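Local coordinates for pheromone cOB1/lipoprotein, YaeC family (Enterococcus faecalis, PDB 4EF1) that probably binds methionine at the cell surface as the lipoprotein component of a methionine uptake system, and probably also serves as the precursor of the pheromone cOB1, at residues S156-L164 against V173-Q183. Sequence-based numbering, arbitrary orientation.
Sequences SDPAIMTTL and VLINSNFAVDQ. With MSE (selenomethionine), chain C.
A159 lies over the F179 ring, its CA 4.1 Å from the ring centroid in a CH-pi contact that a small residue permits; N178 ND2 covers the opposite face. P158 CB touches F179 CE2. Further along, T162 OG1 sits between the backbone N and the carbonyl carbon (chi1 59°), which sets CG2 anti to the carbonyl carbon and against I175 CG2 at 3.6 Å; both branches lie against the aliphatic CG of Q183. M161, a selenomethionine, is bent at chi2 and chi3, which brings CE to V173 CG1 at 3.6 Å; the branched V173 and I175 fill the space between strand and helix.

No direct hydrogen bond joins the segments. Instead one water donates to P158 O (2.9 Å) and N176 OD1 (2.8 Å) and accepts from N176 N (2.9 Å). Gripped there at OD1 and by D113 at ND2, the N176 amide is held in place to donate to OXT of the bound selenomethionine (2.9 Å, 165°). N178 OD1, which also bonds Y41, takes a weak bond from the ligand amine. The 158-160 turn and helix 161-166 thus pack on strand 172-175 and helix 177-182, behind the interdomain amino-acid pocket of a periplasmic-binding-protein fold.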
loop_
_atom_site.group_PDB
_atom_site.type_symbol
_atom_site.label_atom_id
_atom_site.label_comp_id
_atom_site.label_asym_id
_atom_site.label_seq_id
_atom_site.Cartn_x
_atom_site.Cartn_y
_atom_site.Cartn_z
ATOM N N SER A 156 -2.808 -15.864 -3.580
ATOM C CA SER A 156 -3.907 -15.268 -2.844
ATOM C C SER A 156 -4.096 -13.754 -2.989
ATOM O O SER A 156 -3.153 -13.002 -3.187
ATOM C CB SER A 156 -3.769 -15.635 -1.352
ATOM O OG SER A 156 -3.977 -17.029 -1.200
ATOM N N ASP A 157 -5.344 -13.320 -2.855
ATOM C CA ASP A 157 -5.692 -11.906 -2.930
ATOM C C ASP A 157 -5.102 -11.145 -1.760
ATOM O O ASP A 157 -4.999 -11.681 -0.670
ATOM C CB ASP A 157 -7.223 -11.676 -2.899
ATOM C CG ASP A 157 -7.950 -12.257 -4.113
ATOM O OD1 ASP A 157 -7.329 -12.546 -5.160
ATOM O OD2 ASP A 157 -9.183 -12.434 -3.987
ATOM N N PRO A 158 -4.715 -9.872 -1.979
ATOM C CA PRO A 158 -4.238 -9.049 -0.918
ATOM C C PRO A 158 -5.129 -8.971 0.342
ATOM O O PRO A 158 -4.604 -8.930 1.465
ATOM C CB PRO A 158 -4.157 -7.665 -1.577
ATOM C CG PRO A 158 -3.837 -7.947 -2.991
ATOM C CD PRO A 158 -4.586 -9.204 -3.301
ATOM N N ALA A 159 -6.445 -8.953 0.159
ATOM C CA ALA A 159 -7.391 -8.919 1.296
ATOM C C ALA A 159 -7.377 -10.195 2.162
ATOM O O ALA A 159 -7.915 -10.190 3.254
ATOM C CB ALA A 159 -8.800 -8.651 0.788
ATOM N N ILE A 160 -6.784 -11.299 1.704
ATOM C CA ILE A 160 -6.813 -12.511 2.548
ATOM C C ILE A 160 -5.459 -12.831 3.216
ATOM O O ILE A 160 -5.357 -13.810 3.946
ATOM C CB ILE A 160 -7.398 -13.765 1.839
ATOM C CG1 ILE A 160 -6.348 -14.488 0.978
ATOM C CG2 ILE A 160 -8.704 -13.443 1.092
ATOM C CD1 ILE A 160 -6.531 -15.986 0.921
HETATM N N MSE A 161 -4.468 -11.966 3.059
HETATM C CA MSE A 161 -3.128 -12.249 3.567
HETATM C C MSE A 161 -3.136 -12.326 5.093
HETATM O O MSE A 161 -2.396 -13.134 5.658
HETATM C CB MSE A 161 -2.092 -11.241 3.068
HETATM C CG MSE A 161 -2.036 -11.103 1.544
HETATM SE SE MSE A 161 -1.939 -12.762 0.593
HETATM C CE MSE A 161 -0.273 -13.397 1.348
ATOM N N THR A 162 -3.954 -11.500 5.755
ATOM C CA THR A 162 -4.097 -11.595 7.197
ATOM C C THR A 162 -4.697 -12.932 7.653
ATOM O O THR A 162 -4.381 -13.424 8.752
ATOM C CB THR A 162 -4.898 -10.421 7.789
ATOM O OG1 THR A 162 -6.212 -10.362 7.218
ATOM C CG2 THR A 162 -4.146 -9.072 7.546
ATOM N N THR A 163 -5.553 -13.522 6.836
ATOM C CA THR A 163 -6.094 -14.863 7.128
ATOM C C THR A 163 -5.002 -15.931 7.081
ATOM O O THR A 163 -4.915 -16.774 7.972
ATOM C CB THR A 163 -7.253 -15.195 6.175
ATOM O OG1 THR A 163 -8.228 -14.161 6.330
ATOM C CG2 THR A 163 -7.886 -16.569 6.465
ATOM N N LEU A 164 -4.186 -15.893 6.031
ATOM C CA LEU A 164 -3.061 -16.817 5.910
ATOM C C LEU A 164 -2.119 -16.724 7.139
ATOM O O LEU A 164 -1.685 -17.746 7.678
ATOM C CB LEU A 164 -2.293 -16.568 4.615
ATOM C CG LEU A 164 -3.080 -16.979 3.356
ATOM C CD1 LEU A 164 -2.373 -16.540 2.098
ATOM C CD2 LEU A 164 -3.363 -18.465 3.334
ATOM N N VAL A 173 4.349 -14.396 5.885
ATOM C CA VAL A 173 3.314 -13.831 5.031
ATOM C C VAL A 173 3.600 -12.319 4.825
ATOM O O VAL A 173 3.801 -11.618 5.804
ATOM C CB VAL A 173 1.901 -14.040 5.672
ATOM C CG1 VAL A 173 0.761 -13.559 4.756
ATOM C CG2 VAL A 173 1.654 -15.529 5.989
ATOM N N LEU A 174 3.664 -11.835 3.573
ATOM C CA LEU A 174 3.716 -10.361 3.298
ATOM C C LEU A 174 2.289 -9.776 3.375
ATOM O O LEU A 174 1.420 -10.218 2.644
ATOM C CB LEU A 174 4.295 -10.081 1.908
ATOM C CG LEU A 174 4.762 -8.639 1.590
ATOM C CD1 LEU A 174 6.122 -8.317 2.258
ATOM C CD2 LEU A 174 4.822 -8.451 0.087
ATOM N N ILE A 175 2.051 -8.824 4.270
ATOM C CA ILE A 175 0.736 -8.238 4.474
ATOM C C ILE A 175 0.857 -6.729 4.218
ATOM O O ILE A 175 1.659 -6.080 4.873
ATOM C CB ILE A 175 0.208 -8.446 5.914
ATOM C CG1 ILE A 175 0.230 -9.948 6.313
ATOM C CG2 ILE A 175 -1.161 -7.819 6.022
ATOM C CD1 ILE A 175 -0.196 -10.206 7.739
ATOM N N ASN A 176 0.080 -6.169 3.276
ATOM C CA ASN A 176 0.109 -4.714 3.071
ATOM C C ASN A 176 -0.329 -4.064 4.398
ATOM O O ASN A 176 -1.246 -4.536 5.072
ATOM C CB ASN A 176 -0.818 -4.244 1.924
ATOM C CG ASN A 176 -0.470 -4.844 0.583
ATOM O OD1 ASN A 176 -0.975 -5.921 0.236
ATOM N ND2 ASN A 176 0.321 -4.125 -0.213
ATOM N N SER A 177 0.333 -2.989 4.779
ATOM C CA SER A 177 0.115 -2.366 6.105
ATOM C C SER A 177 -1.296 -1.902 6.377
ATOM O O SER A 177 -1.722 -1.955 7.522
ATOM C CB SER A 177 1.097 -1.240 6.348
ATOM O OG SER A 177 2.414 -1.731 6.319
ATOM N N ASN A 178 -2.021 -1.483 5.337
ATOM C CA ASN A 178 -3.419 -1.064 5.508
ATOM C C ASN A 178 -4.241 -2.192 6.116
ATOM O O ASN A 178 -4.977 -1.993 7.088
ATOM C CB ASN A 178 -4.031 -0.502 4.200
ATOM C CG ASN A 178 -4.320 -1.540 3.163
ATOM O OD1 ASN A 178 -3.422 -1.983 2.459
ATOM N ND2 ASN A 178 -5.602 -1.957 3.070
ATOM N N PHE A 179 -4.029 -3.400 5.609
ATOM C CA PHE A 179 -4.716 -4.580 6.141
ATOM C C PHE A 179 -4.160 -4.999 7.518
ATOM O O PHE A 179 -4.932 -5.346 8.432
ATOM C CB PHE A 179 -4.651 -5.744 5.147
ATOM C CG PHE A 179 -5.329 -5.482 3.848
ATOM C CD1 PHE A 179 -6.662 -5.138 3.803
ATOM C CD2 PHE A 179 -4.640 -5.622 2.646
ATOM C CE1 PHE A 179 -7.287 -4.902 2.581
ATOM C CE2 PHE A 179 -5.261 -5.394 1.443
ATOM C CZ PHE A 179 -6.579 -5.041 1.405
ATOM N N ALA A 180 -2.842 -4.961 7.670
ATOM C CA ALA A 180 -2.189 -5.381 8.905
ATOM C C ALA A 180 -2.617 -4.498 10.065
ATOM O O ALA A 180 -3.044 -4.987 11.130
ATOM C CB ALA A 180 -0.663 -5.372 8.744
ATOM N N VAL A 181 -2.545 -3.183 9.840
ATOM C CA VAL A 181 -2.951 -2.204 10.867
ATOM C C VAL A 181 -4.416 -2.341 11.249
ATOM O O VAL A 181 -4.746 -2.335 12.415
ATOM C CB VAL A 181 -2.592 -0.777 10.443
ATOM C CG1 VAL A 181 -3.264 0.248 11.363
ATOM C CG2 VAL A 181 -1.051 -0.655 10.507
ATOM N N ASP A 182 -5.276 -2.547 10.270
ATOM C CA ASP A 182 -6.701 -2.723 10.558
ATOM C C ASP A 182 -6.974 -3.972 11.440
ATOM O O ASP A 182 -7.892 -3.969 12.242
ATOM C CB ASP A 182 -7.501 -2.766 9.251
ATOM C CG ASP A 182 -8.980 -2.443 9.438
ATOM O OD1 ASP A 182 -9.417 -2.012 10.521
ATOM O OD2 ASP A 182 -9.707 -2.613 8.467
ATOM N N GLN A 183 -6.178 -5.026 11.281
ATOM C CA GLN A 183 -6.301 -6.231 12.100
ATOM C C GLN A 183 -5.502 -6.149 13.412
ATOM O O GLN A 183 -5.357 -7.144 14.100
ATOM C CB GLN A 183 -5.907 -7.502 11.307
ATOM C CG GLN A 183 -6.801 -7.832 10.129
ATOM C CD GLN A 183 -8.293 -7.850 10.466
ATOM O OE1 GLN A 183 -9.076 -7.053 9.925
ATOM N NE2 GLN A 183 -8.687 -8.714 11.388
HETATM N N MSE C 301 -1.822 0.563 1.095
HETATM C CA MSE C 301 -1.078 -0.435 0.226
HETATM C C MSE C 301 0.442 -0.347 0.387
HETATM O O MSE C 301 0.994 0.764 0.418
HETATM O OXT MSE C 301 1.143 -1.395 0.406
HETATM C CB MSE C 301 -1.472 -0.318 -1.246
HETATM C CG MSE C 301 -0.897 -1.399 -2.169
HETATM SE SE MSE C 301 -1.235 -0.973 -4.014
HETATM C CE MSE C 301 -3.211 -1.211 -4.067
HETATM O O HOH W 1 -2.001 -7.834 2.028
#